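Long-range contacts in catalytic domain of the nuclear inclusion protein A (nia) (Tobacco etch virus, PDB 1LVM), which acts as a chymotrypsin-type cysteine protease that recognises and cleaves specific peptide sequences, probably to process the viral polyprotein: residues I43-F48 with Q104-R109; P47-N52 with K97-F102; R17-I22 with P162-R167. The protein carries 1 engineered substitution. All coordinates share one frame; numbering follows the deposited sequence.

Contact 1 (I43-F48 with Q104-R109); sequences IGFGPF and QKLKFR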
loop_
_atom_site.group_PDB
_atom_site.type_symbol
_atom_site.label_atom_id
_atom_site.label_comp_id
_atom_site.label_asym_id
_atom_site.label_seq_id
_atom_site.Cartn_x
_atom_site.Cartn_y
_atom_site.Cartn_z
ATOM N N ILE A 43 5.079 0.317 -1.883
ATOM C CA ILE A 43 5.721 1.616 -1.748
ATOM C C ILE A 43 7.184 1.387 -1.361
ATOM O O ILE A 43 7.478 0.775 -0.319
ATOM C CB ILE A 43 5.046 2.432 -0.647
ATOM C CG1 ILE A 43 3.566 2.644 -1.012
ATOM C CG2 ILE A 43 5.791 3.804 -0.461
ATOM C CD1 ILE A 43 2.638 2.970 0.158
ATOM N N GLY A 44 8.104 1.870 -2.187
ATOM C CA GLY A 44 9.517 1.662 -1.911
ATOM C C GLY A 44 10.080 2.651 -0.923
ATOM O O GLY A 44 9.657 3.806 -0.868
ATOM N N PHE A 45 11.003 2.194 -0.095
ATOM C CA PHE A 45 11.633 3.039 0.928
ATOM C C PHE A 45 12.966 2.366 1.252
ATOM O O PHE A 45 13.025 1.278 1.858
ATOM C CB PHE A 45 10.774 3.115 2.200
ATOM C CG PHE A 45 11.302 4.103 3.226
ATOM C CD1 PHE A 45 12.262 3.715 4.152
ATOM C CD2 PHE A 45 10.813 5.420 3.258
ATOM C CE1 PHE A 45 12.734 4.613 5.111
ATOM C CE2 PHE A 45 11.256 6.335 4.214
ATOM C CZ PHE A 45 12.226 5.950 5.168
ATOM N N GLY A 46 14.047 2.983 0.816
ATOM C CA GLY A 46 15.312 2.321 1.026
ATOM C C GLY A 46 15.300 0.974 0.324
ATOM O O GLY A 46 14.817 0.809 -0.817
ATOM N N PRO A 47 15.777 -0.078 1.037
ATOM C CA PRO A 47 15.832 -1.417 0.462
ATOM C C PRO A 47 14.502 -2.154 0.626
ATOM O O PRO A 47 14.384 -3.343 0.293
ATOM C CB PRO A 47 16.918 -2.066 1.293
ATOM C CG PRO A 47 16.688 -1.561 2.607
ATOM C CD PRO A 47 16.373 -0.068 2.384
ATOM N N PHE A 48 13.503 -1.436 1.139
ATOM C CA PHE A 48 12.193 -2.060 1.415
ATOM C C PHE A 48 11.104 -1.728 0.444
ATOM O O PHE A 48 11.146 -0.697 -0.259
ATOM C CB PHE A 48 11.690 -1.611 2.796
ATOM C CG PHE A 48 12.711 -1.762 3.918
ATOM C CD1 PHE A 48 13.391 -2.977 4.093
ATOM C CD2 PHE A 48 12.984 -0.712 4.784
ATOM C CE1 PHE A 48 14.338 -3.134 5.125
ATOM C CE2 PHE A 48 13.927 -0.837 5.832
ATOM C CZ PHE A 48 14.615 -2.064 6.004
ATOM N N GLN A 104 14.838 7.606 0.950
ATOM C CA GLN A 104 14.187 7.498 2.265
ATOM C C GLN A 104 13.630 8.834 2.779
ATOM O O GLN A 104 13.799 9.174 3.964
ATOM C CB GLN A 104 15.171 6.892 3.274
ATOM C CG GLN A 104 15.455 5.433 2.990
ATOM C CD GLN A 104 16.502 4.849 3.884
ATOM O OE1 GLN A 104 17.525 4.370 3.424
ATOM N NE2 GLN A 104 16.251 4.878 5.162
ATOM N N LYS A 105 13.002 9.569 1.871
ATOM C CA LYS A 105 12.446 10.859 2.178
ATOM C C LYS A 105 10.956 10.839 2.546
ATOM O O LYS A 105 10.476 11.765 3.156
ATOM C CB LYS A 105 12.630 11.786 0.989
ATOM C CG LYS A 105 14.173 12.227 0.796
ATOM C CD LYS A 105 14.843 11.598 -0.406
ATOM C CE LYS A 105 16.255 12.193 -0.643
ATOM N NZ LYS A 105 17.064 11.514 -1.745
ATOM N N LEU A 106 10.232 9.814 2.134
ATOM C CA LEU A 106 8.787 9.725 2.448
ATOM C C LEU A 106 8.518 9.768 3.950
ATOM O O LEU A 106 9.305 9.265 4.738
ATOM C CB LEU A 106 8.205 8.370 1.959
ATOM C CG LEU A 106 8.257 8.058 0.479
ATOM C CD1 LEU A 106 9.634 7.735 0.156
ATOM C CD2 LEU A 106 7.413 6.845 0.117
ATOM N N LYS A 107 7.351 10.293 4.319
ATOM C CA LYS A 107 6.943 10.350 5.704
ATOM C C LYS A 107 5.594 9.640 5.824
ATOM O O LYS A 107 4.719 9.802 4.949
ATOM C CB LYS A 107 6.804 11.809 6.190
ATOM C CG LYS A 107 8.094 12.673 6.066
ATOM C CD LYS A 107 9.160 12.201 7.021
ATOM C CE LYS A 107 10.492 12.945 6.843
ATOM N NZ LYS A 107 11.607 12.266 7.582
ATOM N N PHE A 108 5.489 8.802 6.881
ATOM C CA PHE A 108 4.302 8.026 7.180
ATOM C C PHE A 108 3.863 8.361 8.604
ATOM O O PHE A 108 4.696 8.570 9.477
ATOM C CB PHE A 108 4.591 6.508 7.169
ATOM C CG PHE A 108 5.105 5.972 5.872
ATOM C CD1 PHE A 108 6.441 6.132 5.531
ATOM C CD2 PHE A 108 4.262 5.228 4.988
ATOM C CE1 PHE A 108 6.919 5.579 4.372
ATOM C CE2 PHE A 108 4.749 4.690 3.854
ATOM C CZ PHE A 108 6.085 4.861 3.538
ATOM N N ARG A 109 2.561 8.390 8.847
ATOM C CA ARG A 109 2.052 8.563 10.212
ATOM C C ARG A 109 0.651 7.955 10.270
ATOM O O ARG A 109 0.054 7.605 9.229
ATOM C CB ARG A 109 1.983 10.046 10.633
ATOM C CG ARG A 109 0.940 10.786 9.734
ATOM C CD ARG A 109 0.620 12.186 10.311
ATOM N NE ARG A 109 -0.056 13.023 9.329
ATOM C CZ ARG A 109 -1.355 12.973 9.051
ATOM N NH1 ARG A 109 -2.199 12.110 9.666
ATOM N NH2 ARG A 109 -1.821 13.804 8.152
#
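The turn end of the beta hairpin formed by strands 36-45 and 48-51 packs, through Ile43 and Phe45 on its flank, against Gln104, Leu106 and Phe108 of the loop leading from the first half of this chymotrypsin-like fold to the second. A type II' turn from Phe45 to Phe48 closes the hairpin, with Gly46 at positive phi (60°). Phe45 carries most of the contact: with CG anti to its backbone N (chi1 -173°), the ring swings from the strand toward the loop. Gln104 crosses it at about a right angle and lays its CG methylene over one face, 3.9 Å from the ring centroid, in a CH-pi contact. The Gln104 amide, turned 57° from the ring plane, brings NE2 to 3.5 Å from Phe45 CE1. At the ring edge Phe45 CE2 lies 3.6 Å from Leu106 O, near the ring plane, while Phe45 CD2 touches Leu106 CD1 at 4.0 Å. Phe108 slides past in the opposite direction and receives Phe45 CD2 and Ile43 CG2 at its own edge. The tightest carbon pair is Ile43 CG2 with Leu106 CD2, 3.5 Å apart. No hydrogen bond links the two segments, so their cohesion rests on apolar contact and on the ring face meeting a methylene. The placing of Leu106 O beside an aromatic C-H edge is consistent with a slight electrostatic gain as well.

Contact 2 (P47-N52 with K97-F102); sequences PFIITN and KDFPPF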
loop_
_atom_site.group_PDB
_atom_site.type_symbol
_atom_site.label_atom_id
_atom_site.label_comp_id
_atom_site.label_asym_id
_atom_site.label_seq_id
_atom_site.Cartn_x
_atom_site.Cartn_y
_atom_site.Cartn_z
ATOM N N PRO A 47 15.777 -0.078 1.037
ATOM C CA PRO A 47 15.832 -1.417 0.462
ATOM C C PRO A 47 14.502 -2.154 0.626
ATOM O O PRO A 47 14.384 -3.343 0.293
ATOM C CB PRO A 47 16.918 -2.066 1.293
ATOM C CG PRO A 47 16.688 -1.561 2.607
ATOM C CD PRO A 47 16.373 -0.068 2.384
ATOM N N PHE A 48 13.503 -1.436 1.139
ATOM C CA PHE A 48 12.193 -2.060 1.415
ATOM C C PHE A 48 11.104 -1.728 0.444
ATOM O O PHE A 48 11.146 -0.697 -0.259
ATOM C CB PHE A 48 11.690 -1.611 2.796
ATOM C CG PHE A 48 12.711 -1.762 3.918
ATOM C CD1 PHE A 48 13.391 -2.977 4.093
ATOM C CD2 PHE A 48 12.984 -0.712 4.784
ATOM C CE1 PHE A 48 14.338 -3.134 5.125
ATOM C CE2 PHE A 48 13.927 -0.837 5.832
ATOM C CZ PHE A 48 14.615 -2.064 6.004
ATOM N N ILE A 49 10.097 -2.609 0.386
ATOM C CA ILE A 49 8.881 -2.333 -0.383
ATOM C C ILE A 49 7.756 -2.625 0.663
ATOM O O ILE A 49 7.674 -3.710 1.229
ATOM C CB ILE A 49 8.694 -3.252 -1.591
ATOM C CG1 ILE A 49 9.772 -2.926 -2.640
ATOM C CG2 ILE A 49 7.259 -3.018 -2.232
ATOM C CD1 ILE A 49 9.557 -3.674 -3.984
ATOM N N ILE A 50 6.910 -1.643 0.901
ATOM C CA ILE A 50 5.813 -1.758 1.901
ATOM C C ILE A 50 4.610 -2.111 1.073
ATOM O O ILE A 50 4.331 -1.419 0.089
ATOM C CB ILE A 50 5.551 -0.385 2.601
ATOM C CG1 ILE A 50 6.772 0.017 3.432
ATOM C CG2 ILE A 50 4.294 -0.510 3.567
ATOM C CD1 ILE A 50 6.962 1.470 3.566
ATOM N N THR A 51 3.915 -3.181 1.430
ATOM C CA THR A 51 2.771 -3.612 0.614
ATOM C C THR A 51 1.769 -4.402 1.460
ATOM O O THR A 51 1.894 -4.464 2.719
ATOM C CB THR A 51 3.238 -4.393 -0.634
ATOM O OG1 THR A 51 2.124 -4.627 -1.497
ATOM C CG2 THR A 51 3.885 -5.805 -0.249
ATOM N N ASN A 52 0.772 -4.964 0.803
ATOM C CA ASN A 52 -0.257 -5.707 1.557
ATOM C C ASN A 52 0.237 -7.095 1.964
ATOM O O ASN A 52 0.863 -7.779 1.173
ATOM C CB ASN A 52 -1.490 -5.926 0.666
ATOM C CG ASN A 52 -2.061 -4.627 0.155
ATOM O OD1 ASN A 52 -1.588 -4.067 -0.854
ATOM N ND2 ASN A 52 -3.085 -4.130 0.849
ATOM N N LYS A 97 20.219 -7.096 -2.393
ATOM C CA LYS A 97 21.122 -5.998 -2.732
ATOM C C LYS A 97 21.215 -5.598 -4.174
ATOM O O LYS A 97 21.562 -4.439 -4.502
ATOM C CB LYS A 97 22.520 -6.295 -2.231
ATOM C CG LYS A 97 22.591 -6.216 -0.730
ATOM C CD LYS A 97 23.968 -6.581 -0.235
ATOM C CE LYS A 97 24.096 -6.261 1.235
ATOM N NZ LYS A 97 25.526 -6.362 1.626
ATOM N N ASP A 98 20.939 -6.542 -5.053
ATOM C CA ASP A 98 20.990 -6.237 -6.464
ATOM C C ASP A 98 19.750 -5.518 -6.989
ATOM O O ASP A 98 19.679 -5.175 -8.157
ATOM C CB ASP A 98 21.327 -7.492 -7.310
ATOM C CG ASP A 98 20.339 -8.649 -7.136
ATOM O OD1 ASP A 98 19.680 -8.796 -6.082
ATOM O OD2 ASP A 98 20.282 -9.466 -8.078
ATOM N N PHE A 99 18.772 -5.280 -6.120
ATOM C CA PHE A 99 17.607 -4.480 -6.532
ATOM C C PHE A 99 17.965 -3.035 -6.104
ATOM O O PHE A 99 18.348 -2.803 -4.965
ATOM C CB PHE A 99 16.340 -4.944 -5.796
ATOM C CG PHE A 99 15.152 -4.097 -6.090
ATOM C CD1 PHE A 99 14.399 -4.334 -7.246
ATOM C CD2 PHE A 99 14.757 -3.098 -5.217
ATOM C CE1 PHE A 99 13.240 -3.589 -7.544
ATOM C CE2 PHE A 99 13.588 -2.337 -5.496
ATOM C CZ PHE A 99 12.828 -2.604 -6.686
ATOM N N PRO A 100 17.862 -2.058 -7.035
ATOM C CA PRO A 100 18.193 -0.642 -6.759
ATOM C C PRO A 100 17.330 -0.097 -5.598
ATOM O O PRO A 100 16.104 -0.093 -5.705
ATOM C CB PRO A 100 17.849 0.055 -8.066
ATOM C CG PRO A 100 17.899 -1.053 -9.124
ATOM C CD PRO A 100 17.371 -2.256 -8.411
ATOM N N PRO A 101 17.946 0.359 -4.508
ATOM C CA PRO A 101 17.158 0.874 -3.403
ATOM C C PRO A 101 16.474 2.197 -3.728
ATOM O O PRO A 101 16.844 2.888 -4.672
ATOM C CB PRO A 101 18.162 1.042 -2.287
ATOM C CG PRO A 101 19.454 1.374 -3.095
ATOM C CD PRO A 101 19.381 0.364 -4.190
ATOM N N PHE A 102 15.444 2.497 -2.942
ATOM C CA PHE A 102 14.684 3.761 -3.091
ATOM C C PHE A 102 15.207 4.808 -2.144
ATOM O O PHE A 102 15.949 4.523 -1.196
ATOM C CB PHE A 102 13.201 3.484 -2.732
ATOM C CG PHE A 102 12.557 2.541 -3.663
ATOM C CD1 PHE A 102 12.015 2.999 -4.859
ATOM C CD2 PHE A 102 12.457 1.183 -3.340
ATOM C CE1 PHE A 102 11.368 2.119 -5.740
ATOM C CE2 PHE A 102 11.800 0.292 -4.216
ATOM C CZ PHE A 102 11.259 0.778 -5.419
#
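Ile49, on strand 48-51, reaches with one branch toward Phe102 and Phe99 of the loop 97-102, and the contact can be traced outward along that branch. CB only sets the direction: it stays 5.4 Å from Phe102 CE2. CG1, anti to the carbonyl carbon (chi1 -69°), closes this to 4.1 Å from the same Phe102 CE2, crossing the ring obliquely. The chain then runs on extended, which carries Ile49 CD1 on toward Phe99, 4.4 Å from its CZ. The two phenylalanines also meet each other, with Phe102 CE2 at the edge of the Phe99 ring and in its plane, so the isoleucine tip approaches a joined aromatic pair. Phe102 CD2 lies 3.8 Å from Phe48 O, which brings the ring against the strand backbone too. Farther along, Pro47 N and Pro101 CB approach to 4.2 Å. No hydrogen bond crosses between the segments. The same loop also meets the bound peptide, where Asp98 OD2 bonds to the peptide backbone and Phe99 packs on an apolar side chain: a substrate-binding loop seated on a strand of the N-terminal beta barrel of a chymotrypsin-type protease.

Contact 3 (R17-I22 with P162-R167); sequences RDYNPI and PLVSTR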
loop_
_atom_site.group_PDB
_atom_site.type_symbol
_atom_site.label_atom_id
_atom_site.label_comp_id
_atom_site.label_asym_id
_atom_site.label_seq_id
_atom_site.Cartn_x
_atom_site.Cartn_y
_atom_site.Cartn_z
ATOM N N ARG A 17 0.088 20.346 -4.599
ATOM C CA ARG A 17 1.127 19.578 -3.881
ATOM C C ARG A 17 1.806 18.678 -4.941
ATOM O O ARG A 17 1.146 18.200 -5.874
ATOM C CB ARG A 17 0.516 18.678 -2.833
ATOM C CG ARG A 17 1.605 17.925 -2.070
ATOM C CD ARG A 17 1.055 17.117 -0.843
ATOM N NE ARG A 17 0.409 17.941 0.164
ATOM C CZ ARG A 17 1.028 18.588 1.163
ATOM N NH1 ARG A 17 2.319 18.513 1.317
ATOM N NH2 ARG A 17 0.321 19.336 2.003
ATOM N N ASP A 18 3.107 18.445 -4.780
ATOM C CA ASP A 18 3.809 17.611 -5.744
ATOM C C ASP A 18 3.757 16.179 -5.179
ATOM O O ASP A 18 4.401 15.912 -4.178
ATOM C CB ASP A 18 5.280 18.046 -5.840
ATOM C CG ASP A 18 5.992 17.382 -6.972
ATOM O OD1 ASP A 18 5.458 16.390 -7.510
ATOM O OD2 ASP A 18 7.091 17.879 -7.349
ATOM N N TYR A 19 3.029 15.274 -5.842
ATOM C CA TYR A 19 2.895 13.914 -5.347
ATOM C C TYR A 19 3.890 13.027 -6.070
ATOM O O TYR A 19 3.918 11.818 -5.852
ATOM C CB TYR A 19 1.443 13.397 -5.581
ATOM C CG TYR A 19 0.443 14.057 -4.704
ATOM C CD1 TYR A 19 0.288 13.669 -3.369
ATOM C CD2 TYR A 19 -0.348 15.162 -5.174
ATOM C CE1 TYR A 19 -0.617 14.319 -2.548
ATOM C CE2 TYR A 19 -1.238 15.811 -4.294
ATOM C CZ TYR A 19 -1.372 15.400 -3.042
ATOM O OH TYR A 19 -2.253 16.042 -2.161
ATOM N N ASN A 20 4.695 13.603 -6.957
ATOM C CA ASN A 20 5.645 12.769 -7.706
ATOM C C ASN A 20 6.680 12.078 -6.828
ATOM O O ASN A 20 7.097 10.977 -7.169
ATOM C CB ASN A 20 6.271 13.610 -8.806
ATOM C CG ASN A 20 5.209 13.988 -9.846
ATOM O OD1 ASN A 20 4.754 13.150 -10.667
ATOM N ND2 ASN A 20 4.779 15.260 -9.792
ATOM N N PRO A 21 7.084 12.703 -5.689
ATOM C CA PRO A 21 8.072 12.013 -4.859
ATOM C C PRO A 21 7.466 10.722 -4.300
ATOM O O PRO A 21 8.166 9.751 -4.045
ATOM C CB PRO A 21 8.373 13.021 -3.767
ATOM C CG PRO A 21 8.254 14.381 -4.517
ATOM C CD PRO A 21 6.990 14.138 -5.327
ATOM N N ILE A 22 6.166 10.726 -4.061
ATOM C CA ILE A 22 5.520 9.495 -3.601
ATOM C C ILE A 22 5.296 8.548 -4.776
ATOM O O ILE A 22 5.658 7.346 -4.737
ATOM C CB ILE A 22 4.151 9.788 -2.910
ATOM C CG1 ILE A 22 4.384 10.396 -1.552
ATOM C CG2 ILE A 22 3.364 8.475 -2.765
ATOM C CD1 ILE A 22 3.098 10.981 -0.891
ATOM N N PRO A 162 -0.835 4.159 -1.851
ATOM C CA PRO A 162 -0.871 4.988 -0.633
ATOM C C PRO A 162 -2.048 5.967 -0.538
ATOM O O PRO A 162 -2.428 6.529 -1.556
ATOM C CB PRO A 162 0.450 5.803 -0.693
ATOM C CG PRO A 162 0.679 5.925 -2.225
ATOM C CD PRO A 162 0.324 4.502 -2.708
ATOM N N LEU A 163 -2.585 6.131 0.675
ATOM C CA LEU A 163 -3.628 7.122 0.964
ATOM C C LEU A 163 -2.734 8.211 1.530
ATOM O O LEU A 163 -1.926 7.921 2.403
ATOM C CB LEU A 163 -4.610 6.622 2.054
ATOM C CG LEU A 163 -5.791 5.803 1.498
ATOM C CD1 LEU A 163 -6.433 6.573 0.289
ATOM C CD2 LEU A 163 -5.282 4.482 0.985
ATOM N N VAL A 164 -2.842 9.444 1.017
ATOM C CA VAL A 164 -1.992 10.570 1.413
ATOM C C VAL A 164 -2.833 11.741 1.946
ATOM O O VAL A 164 -3.861 12.090 1.356
ATOM C CB VAL A 164 -1.186 11.093 0.137
ATOM C CG1 VAL A 164 -0.129 12.103 0.579
ATOM C CG2 VAL A 164 -0.485 9.912 -0.586
ATOM N N SER A 165 -2.379 12.303 3.061
ATOM C CA SER A 165 -3.030 13.451 3.709
ATOM C C SER A 165 -2.818 14.695 2.832
ATOM O O SER A 165 -1.677 14.998 2.434
ATOM C CB SER A 165 -2.318 13.732 5.032
ATOM O OG SER A 165 -2.762 15.003 5.564
ATOM N N THR A 166 -3.876 15.427 2.525
ATOM C CA THR A 166 -3.665 16.624 1.700
ATOM C C THR A 166 -3.141 17.692 2.651
ATOM O O THR A 166 -2.596 18.705 2.228
ATOM C CB THR A 166 -5.003 17.097 0.980
ATOM O OG1 THR A 166 -5.959 17.426 2.005
ATOM C CG2 THR A 166 -5.585 15.976 0.106
ATOM N N ARG A 167 -3.267 17.463 3.954
ATOM C CA ARG A 167 -2.776 18.461 4.906
ATOM C C ARG A 167 -1.271 18.539 4.988
ATOM O O ARG A 167 -0.743 19.636 4.991
ATOM C CB ARG A 167 -3.269 18.213 6.331
ATOM C CG ARG A 167 -3.025 19.447 7.230
ATOM C CD ARG A 167 -3.520 19.204 8.654
ATOM N NE ARG A 167 -2.979 17.966 9.200
ATOM C CZ ARG A 167 -1.749 17.828 9.700
ATOM N NH1 ARG A 167 -0.895 18.852 9.754
ATOM N NH2 ARG A 167 -1.356 16.640 10.123
HETATM O O HOH W 1 -2.141 19.173 -0.380
#
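Ile22 and Val164 meet tip to tip at the close-packed end of this contact, whereas Arg17 and Thr166 hold the other end through polar atoms and a water. At the packed end Ile22 CD1 lies 3.7 Å from Val164 CG1 and almost as near Val164 CG2, facing the fork of the two methyls. The other branch, Ile22 CG2, is anti to the backbone N and meets Pro162 CG at 3.7 Å. Tyr19 adds its ring edge: Val164 CG1 sits in the ring plane, 3.9 Å from Tyr19 CE1. At the looser end, Arg17 bends at chi3 (-61°) and sends NH2 to Thr166 O in a hydrogen bond of 3.0 Å. The bond is moderately bent (151°), and the donor stands well above the carbonyl plane. One water widens the grip, accepting from Arg17 NE at 2.9 Å and donating to Thr166 O at 2.7 Å, so that one carbonyl takes NH2 directly and NE through the water. The segment leading into the start of helix 20-23 thus lies along strand 162-165 and the turn after it, just before the chain enters strand 26-33: an N-terminal segment packed on the C-terminal barrel of a chymotrypsin-type fold.

Contacts 1 and 2 share Pro47 and Phe48, lie about 9 Å apart between centres, and use neighbouring strands, 36-45 and 48-51, of one antiparallel sheet. Their other halves are successive parts of the connection between strands 91-94 and 116-123; Gly46 O to Phe102 N, a probable hydrogen bond of 2.8 Å, joins the contacts directly. Contact 3 pairs the earliest segment in the chain, 17-22, with the latest, 162-167, and so encloses the other two in sequence. Its centre is about 13 Å from that of contact 1, which it touches through Ile43 and Pro162, and about 20 Å from that of contact 2. The series thus runs from the peptide-binding loop across to the second barrel.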